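Local coordinates for Lin0012 protein (Listeria innocua, PDB 3K17) that probably phosphorylates phosphomevalonate with ATP in the mevalonate route to isopentenyl diphosphate, as a member of the GHMP kinase family, at residues 10-15 with 36-41; 53-58 with 72-77. One frame throughout, in Å; residues are numbered along the deposited sequence.

Interaction 1. Residues 10-15 with 36-41; sequences KIPGKL and NRYITL
The ring of Tyr38 lies across the backbone of residues 10-12. Pro12 N and the carbonyl carbons of Lys10 and Ile11 meet it obliquely, while Ile11 N sits at its edge, in plane. Because CG stands anti to the carbonyl carbon (chi1 -54°), the ring swings over the opposite strand, bringing Tyr38 CD1 to 3.3 Å from Pro12 N. Farther out, Tyr38 CE1 rests against Pro12 CB at 3.4 Å; the hydroxyl goes on to a hydrogen bond with the backbone N of Arg353. On the same face Lys10 and Thr40 run side by side, pointing the same way. A bend at chi3 (97°) and another at chi4 turn the end of the chain across to the threonine, where Lys10 NZ donates to Thr40 OG1 at 3.0 Å.

Behind these side chains the antiparallel strands are joined by two bonds of the hydrogen-bonded pair Ile11-Ile39, each 2.9 Å: Ile11 N to Ile39 O, and Ile39 N to Ile11 O. Gly13 N reaches Arg37 O at 2.8 Å, though this bond is less straight, 140° at the hydrogen. In the non-hydrogen-bonded pair Pro12-Tyr38 no N-H is needed from residue 12 toward this strand, so the proline costs nothing.

Ile11 and Ile39 face the other way, onto helix 119-135, with Ile11 also touching Cys167 of helix 162-169. The Pro-Gly-Lys-Leu run from Pro12 is consistent with the start of the N-terminal GHMP-kinase motif. In the main mixed sheet strand 7-18 also pairs with 29-35 and 355-357, and strand 37-45 passes the sheet on to 99-105.

Interaction 2. Residues 53-58 with 72-77; sequences IPHYEN and GEHWTF
His55 CG stands anti to the backbone N (chi1 -169°), which carries its imidazole out toward His74, while the Tyr56 and Trp75 side chains both set CG anti to their carbonyl carbons and slide over one another. The two histidine rings stack face to face, centroids 3.6 Å apart and planes 11° from parallel. Tyr56 and the five-membered ring of Trp75 make an offset stack, with planes at 9° and centroids 4.0 Å apart. On the opposite face of the tyrosine ring, His55 ND1 lies 3.6 Å above the centre, so the phenol lies between the face of the indole and the edge of the His55 imidazole.

The same indole face that meets Tyr56 also takes Ile53: its CG1 makes a CH-pi contact 3.9 Å from the centroid of the Trp75 six-membered ring. Asn58 O comes to the indole edge, near its plane, 3.6 Å from Trp75 CZ2. The one cross-segment hydrogen bond is His74 N to Tyr56 OH, 3.2 Å, and that hydroxyl also lies close to Gly72 CA.

The arrangement is an aromatic cluster that packs a type I beta turn, Ile53 to Tyr56, just past strand 50-52, against the approach to helix 76-91 in the N-terminal part of this GHMP-kinase fold.

How the interactions relate
Interaction 1 is buried in the main mixed sheet, whereas interaction 2 sits farther from the centre of the chain, with several of its residues exposed; their centres are 18 Å apart and they do not touch. They follow one another along the chain, and share a neighbour rather than elements: strand 99-105 borders strand 37-45 in the first and touches Ile53 in the second. Chemistry follows place. Between strands, main-chain bonds do most of the joining of 10-15 with 36-41, with one side-chain bond and the tyrosine-proline packing beside them; between a turn and the approach to a helix, stacked rings do most of the work in 53-58 with 72-77, helped by a single bond to a tyrosine hydroxyl.

Interaction 1. Residues 10-15 with 36-41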
ATOM      1  N   LYS A  10      33.274 -12.249 -24.114  1.00 19.39           N
ATOM      2  CA  LYS A  10      32.637 -11.466 -25.158  1.00 19.89           C
ATOM      3  C   LYS A  10      31.548 -12.302 -25.795  1.00 18.29           C
ATOM      4  O   LYS A  10      31.818 -13.357 -26.373  1.00 19.24           O
ATOM      5  CB  LYS A  10      33.645 -11.031 -26.224  1.00 22.57           C
ATOM      6  CG  LYS A  10      34.802 -10.219 -25.674  1.00 28.16           C
ATOM      7  CD  LYS A  10      35.755  -9.777 -26.779  1.00 32.25           C
ATOM      8  CE  LYS A  10      35.457  -8.365 -27.235  1.00 35.84           C
ATOM      9  NZ  LYS A  10      35.672  -7.379 -26.127  1.00 37.45           N
ATOM     10  N   ILE A  11      30.317 -11.817 -25.671  1.00 16.13           N
ATOM     11  CA  ILE A  11      29.151 -12.486 -26.221  1.00 14.51           C
ATOM     12  C   ILE A  11      28.642 -11.675 -27.400  1.00 16.76           C
ATOM     13  O   ILE A  11      28.374 -10.461 -27.289  1.00 14.58           O
ATOM     14  CB  ILE A  11      28.023 -12.610 -25.170  1.00 13.83           C
ATOM     15  CG1 ILE A  11      28.549 -13.325 -23.923  1.00 14.51           C
ATOM     16  CG2 ILE A  11      26.848 -13.367 -25.755  1.00 13.35           C
ATOM     17  CD1 ILE A  11      29.203 -14.698 -24.204  1.00 13.79           C
ATOM     18  N   PRO A  12      28.501 -12.332 -28.556  1.00 15.50           N
ATOM     19  CA  PRO A  12      28.024 -11.664 -29.764  1.00 15.83           C
ATOM     20  C   PRO A  12      26.522 -11.409 -29.709  1.00 16.85           C
ATOM     21  O   PRO A  12      25.793 -12.115 -29.011  1.00 17.21           O
ATOM     22  CB  PRO A  12      28.394 -12.655 -30.862  1.00 16.62           C
ATOM     23  CG  PRO A  12      28.142 -13.983 -30.175  1.00 14.48           C
ATOM     24  CD  PRO A  12      28.762 -13.765 -28.804  1.00 12.76           C
ATOM     25  N   GLY A  13      26.080 -10.389 -30.439  1.00 15.12           N
ATOM     26  CA  GLY A  13      24.665 -10.076 -30.515  1.00 14.58           C
ATOM     27  C   GLY A  13      24.043 -11.073 -31.480  1.00 15.50           C
ATOM     28  O   GLY A  13      24.756 -11.895 -32.057  1.00 12.87           O
ATOM     29  N   LYS A  14      22.731 -10.997 -31.679  1.00 14.28           N
ATOM     30  CA  LYS A  14      22.052 -11.944 -32.557  1.00 16.28           C
ATOM     31  C   LYS A  14      21.084 -11.283 -33.520  1.00 17.46           C
ATOM     32  O   LYS A  14      20.611 -10.175 -33.289  1.00 16.11           O
ATOM     33  CB  LYS A  14      21.271 -12.960 -31.717  1.00 15.33           C
ATOM     34  CG  LYS A  14      20.060 -12.339 -30.980  1.00 15.46           C
ATOM     35  CD  LYS A  14      18.755 -12.441 -31.790  1.00 15.11           C
ATOM     36  CE  LYS A  14      17.731 -11.375 -31.385  1.00 15.67           C
ATOM     37  NZ  LYS A  14      18.096 -10.030 -31.956  1.00 19.05           N
ATOM     38  N   LEU A  15      20.781 -12.003 -34.590  1.00 17.11           N
ATOM     39  CA  LEU A  15      19.844 -11.546 -35.599  1.00 16.31           C
ATOM     40  C   LEU A  15      19.065 -12.734 -36.130  1.00 18.36           C
ATOM     41  O   LEU A  15      19.660 -13.700 -36.615  1.00 17.21           O
ATOM     42  CB  LEU A  15      20.583 -10.877 -36.765  1.00 18.08           C
ATOM     43  CG  LEU A  15      21.002  -9.417 -36.572  1.00 18.77           C
ATOM     44  CD1 LEU A  15      21.828  -8.953 -37.760  1.00 19.44           C
ATOM     45  CD2 LEU A  15      19.743  -8.552 -36.412  1.00 16.83           C
ATOM     46  N   ASN A  36      29.065  -9.572 -35.257  1.00 15.44           N
ATOM     47  CA  ASN A  36      30.348  -9.068 -34.800  1.00 16.31           C
ATOM     48  C   ASN A  36      30.258  -7.816 -33.908  1.00 18.45           C
ATOM     49  O   ASN A  36      31.059  -6.888 -34.042  1.00 16.80           O
ATOM     50  CB  ASN A  36      31.230  -8.787 -36.022  1.00 16.56           C
ATOM     51  CG  ASN A  36      30.578  -7.828 -37.002  1.00 17.63           C
ATOM     52  OD1 ASN A  36      29.410  -7.984 -37.364  1.00 18.31           O
ATOM     53  ND2 ASN A  36      31.332  -6.831 -37.440  1.00 23.18           N
ATOM     54  N   ARG A  37      29.284  -7.798 -33.001  1.00 17.04           N
ATOM     55  CA  ARG A  37      29.092  -6.687 -32.058  1.00 17.47           C
ATOM     56  C   ARG A  37      28.841  -7.401 -30.742  1.00 17.36           C
ATOM     57  O   ARG A  37      27.998  -8.296 -30.658  1.00 17.80           O
ATOM     58  CB  ARG A  37      27.921  -5.809 -32.499  1.00 16.57           C
ATOM     59  CG  ARG A  37      28.257  -5.087 -33.808  1.00 18.36           C
ATOM     60  CD  ARG A  37      27.071  -4.443 -34.508  1.00 17.88           C
ATOM     61  NE  ARG A  37      27.461  -4.101 -35.874  1.00 20.86           N
ATOM     62  CZ  ARG A  37      28.255  -3.087 -36.206  1.00 20.01           C
ATOM     63  NH1 ARG A  37      28.741  -2.279 -35.270  1.00 21.09           N
ATOM     64  NH2 ARG A  37      28.620  -2.921 -37.471  1.00 19.00           N
ATOM     65  N   TYR A  38      29.579  -7.001 -29.716  1.00 15.98           N
ATOM     66  CA  TYR A  38      29.537  -7.704 -28.451  1.00 15.85           C
ATOM     67  C   TYR A  38      29.187  -6.992 -27.158  1.00 16.50           C
ATOM     68  O   TYR A  38      29.266  -5.768 -27.023  1.00 14.04           O
ATOM     69  CB  TYR A  38      30.907  -8.360 -28.227  1.00 16.85           C
ATOM     70  CG  TYR A  38      31.365  -9.252 -29.359  1.00 17.93           C
ATOM     71  CD1 TYR A  38      31.194 -10.634 -29.288  1.00 17.03           C
ATOM     72  CD2 TYR A  38      31.906  -8.708 -30.530  1.00 18.06           C
ATOM     73  CE1 TYR A  38      31.538 -11.454 -30.337  1.00 16.63           C
ATOM     74  CE2 TYR A  38      32.256  -9.531 -31.607  1.00 19.91           C
ATOM     75  CZ  TYR A  38      32.065 -10.906 -31.495  1.00 18.84           C
ATOM     76  OH  TYR A  38      32.389 -11.748 -32.527  1.00 18.25           O
ATOM     77  N   ILE A  39      28.809  -7.826 -26.203  1.00 15.63           N
ATOM     78  CA  ILE A  39      28.577  -7.402 -24.848  1.00 18.06           C
ATOM     79  C   ILE A  39      29.861  -7.983 -24.258  1.00 18.44           C
ATOM     80  O   ILE A  39      30.247  -9.112 -24.601  1.00 19.08           O
ATOM     81  CB  ILE A  39      27.330  -8.079 -24.236  1.00 19.99           C
ATOM     82  CG1 ILE A  39      26.110  -7.172 -24.469  1.00 20.97           C
ATOM     83  CG2 ILE A  39      27.562  -8.357 -22.749  1.00 16.10           C
ATOM     84  CD1 ILE A  39      24.815  -7.704 -23.936  1.00 28.76           C
ATOM     85  N   THR A  40      30.551  -7.212 -23.425  1.00 18.15           N
ATOM     86  CA  THR A  40      31.792  -7.682 -22.815  1.00 18.19           C
ATOM     87  C   THR A  40      31.654  -7.700 -21.301  1.00 18.26           C
ATOM     88  O   THR A  40      31.337  -6.682 -20.690  1.00 19.89           O
ATOM     89  CB  THR A  40      32.979  -6.767 -23.187  1.00 18.70           C
ATOM     90  OG1 THR A  40      33.138  -6.752 -24.608  1.00 21.32           O
ATOM     91  CG2 THR A  40      34.270  -7.270 -22.550  1.00 20.78           C
ATOM     92  N   LEU A  41      31.877  -8.861 -20.698  1.00 17.68           N
ATOM     93  CA  LEU A  41      31.793  -8.982 -19.248  1.00 17.79           C
ATOM     94  C   LEU A  41      33.191  -9.300 -18.706  1.00 19.79           C
ATOM     95  O   LEU A  41      33.781 -10.327 -19.051  1.00 17.64           O
ATOM     96  CB  LEU A  41      30.797 -10.091 -18.864  1.00 14.36           C
ATOM     97  CG  LEU A  41      30.394 -10.130 -17.385  1.00 17.82           C
ATOM     98  CD1 LEU A  41      29.122 -10.930 -17.211  1.00 14.06           C
ATOM     99  CD2 LEU A  41      31.531 -10.720 -16.545  1.00 17.98           C
TER

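Interaction 2. Residues 53-58 with 72-77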
ATOM      1  N   ILE A  53      26.522  -2.621 -14.727  1.00 15.41           N
ATOM      2  CA  ILE A  53      25.928  -2.798 -16.050  1.00 16.94           C
ATOM      3  C   ILE A  53      25.815  -1.425 -16.690  1.00 18.42           C
ATOM      4  O   ILE A  53      25.811  -0.404 -15.992  1.00 19.02           O
ATOM      5  CB  ILE A  53      24.551  -3.496 -16.002  1.00 16.55           C
ATOM      6  CG1 ILE A  53      23.537  -2.672 -15.196  1.00 15.01           C
ATOM      7  CG2 ILE A  53      24.713  -4.877 -15.405  1.00 11.67           C
ATOM      8  CD1 ILE A  53      22.123  -3.194 -15.338  1.00 14.79           C
ATOM      9  N   PRO A  54      25.730  -1.375 -18.027  1.00 19.29           N
ATOM     10  CA  PRO A  54      25.634  -0.099 -18.739  1.00 19.24           C
ATOM     11  C   PRO A  54      24.563   0.866 -18.267  1.00 19.82           C
ATOM     12  O   PRO A  54      24.803   2.067 -18.188  1.00 17.96           O
ATOM     13  CB  PRO A  54      25.415  -0.524 -20.193  1.00 21.07           C
ATOM     14  CG  PRO A  54      26.096  -1.873 -20.259  1.00 17.67           C
ATOM     15  CD  PRO A  54      25.648  -2.506 -18.970  1.00 18.66           C
ATOM     16  N   HIS A  55      23.383   0.360 -17.950  1.00 22.49           N
ATOM     17  CA  HIS A  55      22.313   1.256 -17.543  1.00 24.63           C
ATOM     18  C   HIS A  55      22.578   2.071 -16.273  1.00 26.15           C
ATOM     19  O   HIS A  55      22.142   3.217 -16.172  1.00 24.05           O
ATOM     20  CB  HIS A  55      21.002   0.487 -17.390  1.00 29.17           C
ATOM     21  CG  HIS A  55      19.807   1.374 -17.229  1.00 32.35           C
ATOM     22  ND1 HIS A  55      19.501   2.008 -16.042  1.00 36.53           N
ATOM     23  CD2 HIS A  55      18.871   1.778 -18.122  1.00 33.65           C
ATOM     24  CE1 HIS A  55      18.430   2.763 -16.211  1.00 36.48           C
ATOM     25  NE2 HIS A  55      18.029   2.642 -17.464  1.00 36.91           N
ATOM     26  N   TYR A  56      23.299   1.501 -15.312  1.00 24.60           N
ATOM     27  CA  TYR A  56      23.551   2.218 -14.063  1.00 24.35           C
ATOM     28  C   TYR A  56      24.979   2.720 -13.903  1.00 23.24           C
ATOM     29  O   TYR A  56      25.926   2.086 -14.355  1.00 21.81           O
ATOM     30  CB  TYR A  56      23.187   1.324 -12.881  1.00 24.02           C
ATOM     31  CG  TYR A  56      21.720   0.978 -12.821  1.00 23.86           C
ATOM     32  CD1 TYR A  56      20.778   1.920 -12.410  1.00 23.97           C
ATOM     33  CD2 TYR A  56      21.270  -0.291 -13.188  1.00 22.80           C
ATOM     34  CE1 TYR A  56      19.426   1.609 -12.362  1.00 24.73           C
ATOM     35  CE2 TYR A  56      19.926  -0.615 -13.142  1.00 24.77           C
ATOM     36  CZ  TYR A  56      19.007   0.337 -12.728  1.00 26.31           C
ATOM     37  OH  TYR A  56      17.675   0.009 -12.664  1.00 25.69           O
ATOM     38  N   GLU A  57      25.127   3.868 -13.254  1.00 25.06           N
ATOM     39  CA  GLU A  57      26.449   4.442 -13.030  1.00 26.33           C
ATOM     40  C   GLU A  57      27.162   3.724 -11.888  1.00 25.14           C
ATOM     41  O   GLU A  57      28.387   3.625 -11.863  1.00 25.06           O
ATOM     42  CB  GLU A  57      26.337   5.923 -12.676  1.00 31.34           C
ATOM     43  CG  GLU A  57      27.682   6.606 -12.538  1.00 37.96           C
ATOM     44  CD  GLU A  57      27.633   7.817 -11.624  1.00 44.36           C
ATOM     45  OE1 GLU A  57      26.693   8.632 -11.768  1.00 47.04           O
ATOM     46  OE2 GLU A  57      28.536   7.957 -10.764  1.00 45.85           O
ATOM     47  N   ASN A  58      26.392   3.237 -10.928  1.00 25.32           N
ATOM     48  CA  ASN A  58      26.977   2.552  -9.794  1.00 24.91           C
ATOM     49  C   ASN A  58      26.613   1.075  -9.741  1.00 24.32           C
ATOM     50  O   ASN A  58      25.559   0.666 -10.210  1.00 20.76           O
ATOM     51  CB  ASN A  58      26.556   3.246  -8.496  1.00 26.54           C
ATOM     52  CG  ASN A  58      27.073   4.669  -8.416  1.00 26.68           C
ATOM     53  OD1 ASN A  58      26.303   5.621  -8.441  1.00 30.20           O
ATOM     54  ND2 ASN A  58      28.386   4.814  -8.338  1.00 29.06           N
ATOM     55  N   GLY A  72      16.460  -1.648  -8.714  1.00 33.20           N
ATOM     56  CA  GLY A  72      16.350  -1.205 -10.093  1.00 33.16           C
ATOM     57  C   GLY A  72      15.789  -2.223 -11.079  1.00 33.49           C
ATOM     58  O   GLY A  72      16.199  -3.384 -11.106  1.00 30.97           O
ATOM     59  N   GLU A  73      14.853  -1.774 -11.906  1.00 31.40           N
ATOM     60  CA  GLU A  73      14.217  -2.625 -12.905  1.00 31.72           C
ATOM     61  C   GLU A  73      15.181  -3.159 -13.965  1.00 28.74           C
ATOM     62  O   GLU A  73      14.996  -4.259 -14.485  1.00 28.59           O
ATOM     63  CB  GLU A  73      13.098  -1.845 -13.600  1.00 36.97           C
ATOM     64  CG  GLU A  73      12.579  -2.483 -14.880  1.00 41.98           C
ATOM     65  CD  GLU A  73      11.702  -1.534 -15.682  1.00 45.79           C
ATOM     66  OE1 GLU A  73      10.700  -1.041 -15.126  1.00 47.62           O
ATOM     67  OE2 GLU A  73      12.015  -1.281 -16.867  1.00 48.59           O
ATOM     68  N   HIS A  74      16.210  -2.388 -14.288  1.00 24.74           N
ATOM     69  CA  HIS A  74      17.148  -2.811 -15.314  1.00 23.88           C
ATOM     70  C   HIS A  74      18.187  -3.834 -14.889  1.00 20.48           C
ATOM     71  O   HIS A  74      19.002  -4.265 -15.706  1.00 18.13           O
ATOM     72  CB  HIS A  74      17.821  -1.588 -15.924  1.00 24.93           C
ATOM     73  CG  HIS A  74      16.853  -0.658 -16.582  1.00 32.63           C
ATOM     74  ND1 HIS A  74      16.039   0.194 -15.868  1.00 33.93           N
ATOM     75  CD2 HIS A  74      16.504  -0.511 -17.882  1.00 34.18           C
ATOM     76  CE1 HIS A  74      15.229   0.825 -16.699  1.00 35.92           C
ATOM     77  NE2 HIS A  74      15.491   0.415 -17.927  1.00 36.94           N
ATOM     78  N   TRP A  75      18.145  -4.231 -13.620  1.00 17.14           N
ATOM     79  CA  TRP A  75      19.075  -5.227 -13.086  1.00 17.29           C
ATOM     80  C   TRP A  75      18.508  -6.642 -13.266  1.00 17.26           C
ATOM     81  O   TRP A  75      19.235  -7.626 -13.208  1.00 15.48           O
ATOM     82  CB  TRP A  75      19.287  -5.028 -11.576  1.00 16.49           C
ATOM     83  CG  TRP A  75      20.057  -3.804 -11.176  1.00 16.31           C
ATOM     84  CD1 TRP A  75      19.567  -2.694 -10.543  1.00 18.24           C
ATOM     85  CD2 TRP A  75      21.459  -3.576 -11.360  1.00 16.95           C
ATOM     86  NE1 TRP A  75      20.581  -1.789 -10.320  1.00 16.10           N
ATOM     87  CE2 TRP A  75      21.751  -2.305 -10.813  1.00 18.80           C
ATOM     88  CE3 TRP A  75      22.497  -4.322 -11.933  1.00 16.42           C
ATOM     89  CZ2 TRP A  75      23.043  -1.763 -10.824  1.00 18.62           C
ATOM     90  CZ3 TRP A  75      23.783  -3.786 -11.942  1.00 16.42           C
ATOM     91  CH2 TRP A  75      24.044  -2.518 -11.391  1.00 19.90           C
ATOM     92  N   THR A  76      17.200  -6.726 -13.467  1.00 16.92           N
ATOM     93  CA  THR A  76      16.520  -8.007 -13.549  1.00 18.64           C
ATOM     94  C   THR A  76      17.146  -9.125 -14.369  1.00 17.06           C
ATOM     95  O   THR A  76      17.378 -10.203 -13.832  1.00 16.48           O
ATOM     96  CB  THR A  76      15.047  -7.814 -13.974  1.00 22.06           C
ATOM     97  OG1 THR A  76      14.463  -6.781 -13.175  1.00 24.74           O
ATOM     98  CG2 THR A  76      14.256  -9.084 -13.723  1.00 24.39           C
ATOM     99  N   PHE A  77      17.439  -8.898 -15.648  1.00 17.03           N
ATOM    100  CA  PHE A  77      18.008  -9.987 -16.436  1.00 16.22           C
ATOM    101  C   PHE A  77      19.317 -10.527 -15.875  1.00 13.80           C
ATOM    102  O   PHE A  77      19.462 -11.732 -15.729  1.00 14.03           O
ATOM    103  CB  PHE A  77      18.204  -9.577 -17.903  1.00 13.68           C
ATOM    104  CG  PHE A  77      16.940  -9.638 -18.718  1.00 15.52           C
ATOM    105  CD1 PHE A  77      16.376 -10.869 -19.059  1.00 16.80           C
ATOM    106  CD2 PHE A  77      16.307  -8.471 -19.134  1.00 14.25           C
ATOM    107  CE1 PHE A  77      15.191 -10.941 -19.808  1.00 14.35           C
ATOM    108  CE2 PHE A  77      15.119  -8.531 -19.884  1.00 17.75           C
ATOM    109  CZ  PHE A  77      14.564  -9.774 -20.218  1.00 16.72           C
TER